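Local coordinates for inositol 2-dehydrogenase (Sinorhizobium meliloti, PDB 4HKT), which catalyses the NAD-dependent oxidation of myo-inositol to 2-keto-myo-inositol, the first step of myo-inositol degradation to acetyl-CoA, at residues B[185-197]-B[317-330]. Residues are numbered along the deposited sequence; the frame is centred on the assembly and turned at random.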
ATOM      1  N   GLY B 185       6.853 -17.473  20.796  1.00 26.25           N
ATOM      2  CA  GLY B 185       6.691 -18.905  21.041  1.00 33.53           C
ATOM      3  C   GLY B 185       7.532 -19.448  22.190  1.00 34.81           C
ATOM      4  O   GLY B 185       7.410 -20.614  22.544  1.00 37.31           O
ATOM      5  N   GLU B 186       8.376 -18.613  22.781  1.00 32.13           N
ATOM      6  CA  GLU B 186       9.275 -19.047  23.852  1.00 30.37           C
ATOM      7  C   GLU B 186       9.274 -17.973  24.869  1.00 26.79           C
ATOM      8  O   GLU B 186       8.933 -16.843  24.554  1.00 27.34           O
ATOM      9  CB  GLU B 186      10.706 -19.183  23.362  1.00 33.77           C
ATOM     10  CG  GLU B 186      10.901 -20.243  22.342  1.00 38.07           C
ATOM     11  CD  GLU B 186      12.325 -20.306  21.841  1.00 42.69           C
ATOM     12  OE1 GLU B 186      13.212 -19.491  22.272  1.00 38.90           O
ATOM     13  OE2 GLU B 186      12.540 -21.193  20.989  1.00 47.88           O
ATOM     14  N   GLU B 187       9.679 -18.303  26.084  1.00 24.54           N
ATOM     15  CA  GLU B 187       9.699 -17.321  27.143  1.00 23.30           C
ATOM     16  C   GLU B 187      10.883 -16.366  27.000  1.00 21.28           C
ATOM     17  O   GLU B 187      12.026 -16.818  26.932  1.00 19.20           O
ATOM     18  CB  GLU B 187       9.808 -17.999  28.513  1.00 25.97           C
ATOM     19  CG  GLU B 187       8.592 -18.800  28.942  1.00 28.80           C
ATOM     20  CD  GLU B 187       7.342 -17.945  29.070  1.00 30.62           C
ATOM     21  OE1 GLU B 187       7.469 -16.706  29.280  1.00 29.29           O
ATOM     22  OE2 GLU B 187       6.245 -18.523  28.946  1.00 30.78           O
ATOM     23  N   PRO B 188      10.636 -15.048  27.064  1.00 19.52           N
ATOM     24  CA  PRO B 188      11.745 -14.140  27.406  1.00 19.95           C
ATOM     25  C   PRO B 188      12.396 -14.443  28.757  1.00 19.73           C
ATOM     26  O   PRO B 188      11.674 -14.650  29.766  1.00 22.85           O
ATOM     27  CB  PRO B 188      11.059 -12.761  27.477  1.00 20.80           C
ATOM     28  CG  PRO B 188       9.819 -12.898  26.666  1.00 19.42           C
ATOM     29  CD  PRO B 188       9.382 -14.327  26.816  1.00 20.10           C
ATOM     30  N   VAL B 189      13.717 -14.362  28.802  1.00 18.60           N
ATOM     31  CA  VAL B 189      14.510 -14.601  29.993  1.00 19.59           C
ATOM     32  C   VAL B 189      15.244 -13.356  30.500  1.00 19.55           C
ATOM     33  O   VAL B 189      15.789 -13.377  31.624  1.00 22.16           O
ATOM     34  CB  VAL B 189      15.524 -15.751  29.808  1.00 21.79           C
ATOM     35  CG1 VAL B 189      14.778 -17.041  29.470  1.00 22.54           C
ATOM     36  CG2 VAL B 189      16.625 -15.436  28.773  1.00 20.29           C
ATOM     37  N   SER B 190      15.233 -12.293  29.680  1.00 17.80           N
ATOM     38  CA  SER B 190      15.886 -11.050  29.953  1.00 16.88           C
ATOM     39  C   SER B 190      15.115  -9.861  29.367  1.00 16.30           C
ATOM     40  O   SER B 190      14.506  -9.940  28.298  1.00 14.12           O
ATOM     41  CB  SER B 190      17.329 -11.044  29.436  1.00 18.76           C
ATOM     42  OG  SER B 190      17.366 -10.953  28.020  1.00 20.93           O
ATOM     43  N   VAL B 191      15.164  -8.761  30.102  1.00 15.46           N
ATOM     44  CA  VAL B 191      14.521  -7.509  29.709  1.00 15.33           C
ATOM     45  C   VAL B 191      15.495  -6.349  29.839  1.00 14.73           C
ATOM     46  O   VAL B 191      16.146  -6.213  30.855  1.00 14.67           O
ATOM     47  CB  VAL B 191      13.325  -7.230  30.598  1.00 15.16           C
ATOM     48  CG1 VAL B 191      12.652  -5.926  30.184  1.00 16.79           C
ATOM     49  CG2 VAL B 191      12.347  -8.371  30.486  1.00 15.94           C
ATOM     50  N   THR B 192      15.606  -5.537  28.807  1.00 15.52           N
ATOM     51  CA  THR B 192      16.334  -4.299  28.949  1.00 17.36           C
ATOM     52  C   THR B 192      15.491  -3.180  28.349  1.00 16.57           C
ATOM     53  O   THR B 192      14.800  -3.364  27.318  1.00 14.33           O
ATOM     54  CB  THR B 192      17.778  -4.415  28.385  1.00 19.63           C
ATOM     55  OG1 THR B 192      18.581  -3.326  28.891  1.00 23.08           O
ATOM     56  CG2 THR B 192      17.765  -4.430  26.904  1.00 20.28           C
ATOM     57  N   ALA B 193      15.485  -2.042  29.026  1.00 15.23           N
ATOM     58  CA  ALA B 193      14.525  -0.991  28.702  1.00 14.41           C
ATOM     59  C   ALA B 193      15.072   0.397  28.922  1.00 14.88           C
ATOM     60  O   ALA B 193      15.990   0.604  29.718  1.00 13.76           O
ATOM     61  CB  ALA B 193      13.293  -1.136  29.560  1.00 13.65           C
ATOM     62  N   THR B 194      14.521   1.332  28.169  1.00 15.34           N
ATOM     63  CA  THR B 194      14.820   2.742  28.372  1.00 17.12           C
ATOM     64  C   THR B 194      13.502   3.478  28.455  1.00 15.85           C
ATOM     65  O   THR B 194      12.486   3.009  27.948  1.00 14.07           O
ATOM     66  CB  THR B 194      15.636   3.321  27.222  1.00 18.40           C
ATOM     67  OG1 THR B 194      14.941   3.095  26.001  1.00 21.55           O
ATOM     68  CG2 THR B 194      17.041   2.675  27.158  1.00 19.95           C
ATOM     69  N   ALA B 195      13.537   4.670  29.032  1.00 15.64           N
ATOM     70  CA  ALA B 195      12.313   5.460  29.221  1.00 15.43           C
ATOM     71  C   ALA B 195      12.621   6.950  29.331  1.00 16.32           C
ATOM     72  O   ALA B 195      13.734   7.350  29.670  1.00 15.82           O
ATOM     73  CB  ALA B 195      11.590   5.011  30.481  1.00 15.21           C
ATOM     74  N   ALA B 196      11.618   7.751  29.029  1.00 17.12           N
ATOM     75  CA  ALA B 196      11.707   9.181  29.189  1.00 17.81           C
ATOM     76  C   ALA B 196      10.271   9.786  29.266  1.00 18.83           C
ATOM     77  O   ALA B 196       9.253   9.120  28.998  1.00 17.34           O
ATOM     78  CB  ALA B 196      12.444   9.798  28.015  1.00 16.95           C
ATOM     79  N   VAL B 197      10.280  11.072  29.572  1.00 20.14           N
ATOM     80  CA  VAL B 197       9.126  11.950  29.543  1.00 20.04           C
ATOM     81  C   VAL B 197       9.376  12.945  28.441  1.00 19.85           C
ATOM     82  O   VAL B 197      10.128  13.894  28.616  1.00 19.56           O
ATOM     83  CB  VAL B 197       9.001  12.668  30.893  1.00 20.44           C
ATOM     84  CG1 VAL B 197       7.798  13.616  30.920  1.00 21.79           C
ATOM     85  CG2 VAL B 197       8.876  11.623  31.980  1.00 21.37           C
ATOM     86  N   ALA B 317      10.354  -6.292  35.561  1.00 15.05           N
ATOM     87  CA  ALA B 317      11.713  -6.331  35.085  1.00 15.88           C
ATOM     88  C   ALA B 317      12.046  -5.097  34.261  1.00 16.03           C
ATOM     89  O   ALA B 317      13.131  -4.557  34.428  1.00 16.32           O
ATOM     90  CB  ALA B 317      12.007  -7.619  34.302  1.00 14.75           C
ATOM     91  N   ALA B 318      11.135  -4.643  33.383  1.00 15.66           N
ATOM     92  CA  ALA B 318      11.377  -3.391  32.657  1.00 16.33           C
ATOM     93  C   ALA B 318      11.590  -2.173  33.553  1.00 15.81           C
ATOM     94  O   ALA B 318      12.449  -1.367  33.264  1.00 18.15           O
ATOM     95  CB  ALA B 318      10.289  -3.087  31.608  1.00 15.34           C
ATOM     96  N   VAL B 319      10.810  -2.051  34.618  1.00 16.36           N
ATOM     97  CA  VAL B 319      10.916  -0.947  35.561  1.00 16.06           C
ATOM     98  C   VAL B 319      12.309  -0.942  36.214  1.00 16.71           C
ATOM     99  O   VAL B 319      12.952   0.109  36.264  1.00 15.63           O
ATOM    100  CB  VAL B 319       9.803  -1.054  36.643  1.00 17.04           C
ATOM    101  CG1 VAL B 319       9.918   0.011  37.725  1.00 17.58           C
ATOM    102  CG2 VAL B 319       8.383  -0.928  36.031  1.00 17.05           C
ATOM    103  N   ARG B 320      12.748  -2.103  36.696  1.00 16.39           N
ATOM    104  CA  ARG B 320      14.088  -2.284  37.296  1.00 18.60           C
ATOM    105  C   ARG B 320      15.186  -2.004  36.308  1.00 16.54           C
ATOM    106  O   ARG B 320      16.168  -1.350  36.650  1.00 17.99           O
ATOM    107  CB  ARG B 320      14.283  -3.699  37.856  1.00 21.12           C
ATOM    108  CG  ARG B 320      13.529  -4.032  39.140  1.00 25.36           C
ATOM    109  CD  ARG B 320      13.975  -5.384  39.709  1.00 29.56           C
ATOM    110  NE  ARG B 320      15.435  -5.446  39.906  1.00 33.33           N
ATOM    111  CZ  ARG B 320      16.169  -6.555  40.010  1.00 36.52           C
ATOM    112  NH1 ARG B 320      15.644  -7.774  39.896  1.00 37.69           N
ATOM    113  NH2 ARG B 320      17.474  -6.440  40.189  1.00 39.04           N
ATOM    114  N   SER B 321      15.014  -2.447  35.070  1.00 16.01           N
ATOM    115  CA  SER B 321      16.019  -2.243  34.055  1.00 15.28           C
ATOM    116  C   SER B 321      16.269  -0.732  33.812  1.00 16.88           C
ATOM    117  O   SER B 321      17.431  -0.293  33.727  1.00 15.74           O
ATOM    118  CB  SER B 321      15.603  -2.864  32.735  1.00 15.44           C
ATOM    119  OG  SER B 321      16.594  -2.580  31.763  1.00 17.58           O
ATOM    120  N   VAL B 322      15.186   0.050  33.723  1.00 14.84           N
ATOM    121  CA  VAL B 322      15.334   1.462  33.527  1.00 15.42           C
ATOM    122  C   VAL B 322      16.048   2.064  34.736  1.00 16.33           C
ATOM    123  O   VAL B 322      16.976   2.842  34.564  1.00 16.64           O
ATOM    124  CB  VAL B 322      14.015   2.187  33.330  1.00 15.57           C
ATOM    125  CG1 VAL B 322      14.266   3.690  33.325  1.00 16.71           C
ATOM    126  CG2 VAL B 322      13.337   1.793  32.021  1.00 15.55           C
ATOM    127  N   ALA B 323      15.625   1.695  35.943  1.00 17.86           N
ATOM    128  CA  ALA B 323      16.214   2.278  37.156  1.00 18.68           C
ATOM    129  C   ALA B 323      17.667   1.891  37.373  1.00 19.74           C
ATOM    130  O   ALA B 323      18.438   2.719  37.798  1.00 18.99           O
ATOM    131  CB  ALA B 323      15.400   1.913  38.364  1.00 20.26           C
ATOM    132  N   GLU B 324      18.032   0.646  37.058  1.00 18.63           N
ATOM    133  CA  GLU B 324      19.364   0.116  37.336  1.00 19.59           C
ATOM    134  C   GLU B 324      20.298   0.204  36.135  1.00 19.03           C
ATOM    135  O   GLU B 324      21.456  -0.095  36.252  1.00 19.03           O
ATOM    136  CB  GLU B 324      19.251  -1.344  37.794  1.00 20.82           C
ATOM    137  CG  GLU B 324      18.568  -1.470  39.140  1.00 24.06           C
ATOM    138  CD  GLU B 324      18.280  -2.894  39.589  1.00 27.77           C
ATOM    139  OE1 GLU B 324      18.999  -3.835  39.200  1.00 30.65           O
ATOM    140  OE2 GLU B 324      17.309  -3.064  40.356  1.00 33.37           O
ATOM    141  N   LYS B 325      19.780   0.630  34.994  1.00 18.54           N
ATOM    142  CA  LYS B 325      20.537   0.769  33.759  1.00 21.05           C
ATOM    143  C   LYS B 325      21.203  -0.540  33.297  1.00 20.41           C
ATOM    144  O   LYS B 325      22.304  -0.528  32.749  1.00 17.75           O
ATOM    145  CB  LYS B 325      21.581   1.894  33.918  1.00 23.40           C
ATOM    146  CG  LYS B 325      20.955   3.245  34.203  1.00 26.17           C
ATOM    147  CD  LYS B 325      22.003   4.333  34.060  1.00 31.32           C
ATOM    148  CE  LYS B 325      21.401   5.702  34.259  1.00 37.67           C
ATOM    149  NZ  LYS B 325      21.333   6.001  35.705  1.00 41.45           N
ATOM    150  N   ARG B 326      20.520  -1.655  33.515  1.00 18.56           N
ATOM    151  CA  ARG B 326      21.022  -2.928  33.080  1.00 19.53           C
ATOM    152  C   ARG B 326      19.910  -3.895  32.707  1.00 17.91           C
ATOM    153  O   ARG B 326      18.737  -3.694  33.027  1.00 14.82           O
ATOM    154  CB  ARG B 326      21.898  -3.532  34.139  1.00 21.80           C
ATOM    155  CG  ARG B 326      21.262  -3.724  35.492  1.00 24.78           C
ATOM    156  CD  ARG B 326      22.117  -4.658  36.363  1.00 29.54           C
ATOM    157  NE  ARG B 326      23.471  -4.129  36.516  1.00 29.40           N
ATOM    158  CZ  ARG B 326      24.598  -4.609  35.964  1.00 33.27           C
ATOM    159  NH1 ARG B 326      24.614  -5.713  35.207  1.00 36.01           N
ATOM    160  NH2 ARG B 326      25.738  -3.963  36.184  1.00 28.34           N
ATOM    161  N   GLN B 327      20.331  -4.970  32.077  1.00 17.21           N
ATOM    162  CA  GLN B 327      19.478  -6.037  31.704  1.00 19.20           C
ATOM    163  C   GLN B 327      19.040  -6.787  32.984  1.00 18.60           C
ATOM    164  O   GLN B 327      19.831  -7.002  33.870  1.00 17.07           O
ATOM    165  CB  GLN B 327      20.260  -6.947  30.768  1.00 22.94           C
ATOM    166  CG  GLN B 327      19.447  -7.763  29.812  1.00 26.88           C
ATOM    167  CD  GLN B 327      20.357  -8.624  28.930  1.00 28.51           C
ATOM    168  OE1 GLN B 327      20.593  -9.763  29.245  1.00 27.67           O
ATOM    169  NE2 GLN B 327      20.964  -8.029  27.925  1.00 35.41           N
ATOM    170  N   ILE B 328      17.764  -7.117  33.070  1.00 16.39           N
ATOM    171  CA  ILE B 328      17.200  -7.803  34.213  1.00 17.78           C
ATOM    172  C   ILE B 328      16.725  -9.173  33.780  1.00 19.54           C
ATOM    173  O   ILE B 328      15.948  -9.299  32.832  1.00 20.80           O
ATOM    174  CB  ILE B 328      16.029  -7.035  34.844  1.00 16.81           C
ATOM    175  CG1 ILE B 328      16.477  -5.644  35.268  1.00 17.13           C
ATOM    176  CG2 ILE B 328      15.458  -7.811  36.057  1.00 17.38           C
ATOM    177  CD1 ILE B 328      17.479  -5.597  36.424  1.00 16.88           C
ATOM    178  N   SER B 329      17.167 -10.207  34.482  1.00 21.32           N
ATOM    179  CA  SER B 329      16.824 -11.567  34.090  1.00 26.99           C
ATOM    180  C   SER B 329      15.509 -11.944  34.768  1.00 28.90           C
ATOM    181  O   SER B 329      15.168 -11.411  35.816  1.00 29.32           O
ATOM    182  CB  SER B 329      17.968 -12.535  34.429  1.00 28.31           C
ATOM    183  OG  SER B 329      18.201 -12.443  35.816  1.00 35.10           O
ATOM    184  N   ILE B 330      14.735 -12.802  34.118  1.00 30.43           N
ATOM    185  CA  ILE B 330      13.410 -13.175  34.592  1.00 33.26           C
ATOM    186  C   ILE B 330      13.556 -14.480  35.342  1.00 38.90           C
ATOM    187  O   ILE B 330      14.163 -15.403  34.843  1.00 32.36           O
ATOM    188  CB  ILE B 330      12.425 -13.385  33.442  1.00 34.45           C
ATOM    189  CG1 ILE B 330      12.179 -12.067  32.715  1.00 35.25           C
ATOM    190  CG2 ILE B 330      11.109 -13.981  33.946  1.00 36.24           C
ATOM    191  CD1 ILE B 330      11.518 -10.995  33.562  1.00 35.37           C
TER
HETATM  192  O   HOH W   1      19.538 -12.196  27.151  1.00 29.25           O
HETATM  193  O   HOH W   2      18.356   0.155  31.017  1.00 34.71           O
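Ala317 and Ala318 receive the forked side chain of Val191: CG2 of Val191 lies 3.9 Å from Ala317 CB, while its CG1, anti to the backbone N (chi1 -180°), rests against Ala318 CA. One turn on, Ser321 OG makes two hydrogen bonds, accepting the N-H of Ala193 (N to OG 3.0 Å) and donating to Arg326 O (2.7 Å) from above that carbonyl's plane, which links strand to post-helix turn. A water bridges Ala193 O and Ser321 O. Val322 lays CG2 alongside Ala193 CB (3.8 Å) and also reaches Ala195 CB. Helix segment 317-324 crosses strand 188-196 at -62°, packing on the sheet of the C-terminal domain of this Gfo/Idh/MocA enzyme; past Lys325, with positive phi, the chain returns as strand 328-329, outermost in that sheet within this chain and antiparallel to 188-196. The backbones of Lys325 and Gln327 bond to the second subunit. The extended Gln327 runs over Ser190, its OE1 3.5 Å from Ser190 CB; a water bound to Ser190 OG (2.6 Å) donates weakly to that OE1. Ile328 and Val191 form a hydrogen-bonded pair, Ile328 N to Val191 O being nearly straight (2.9 Å, 172°) and Val191 N returning a bond to Ile328 O. Ser329 and Ser190 form an antiparallel non-hydrogen-bonded pair. Ile330 N bonds to Val189 O (2.8 Å).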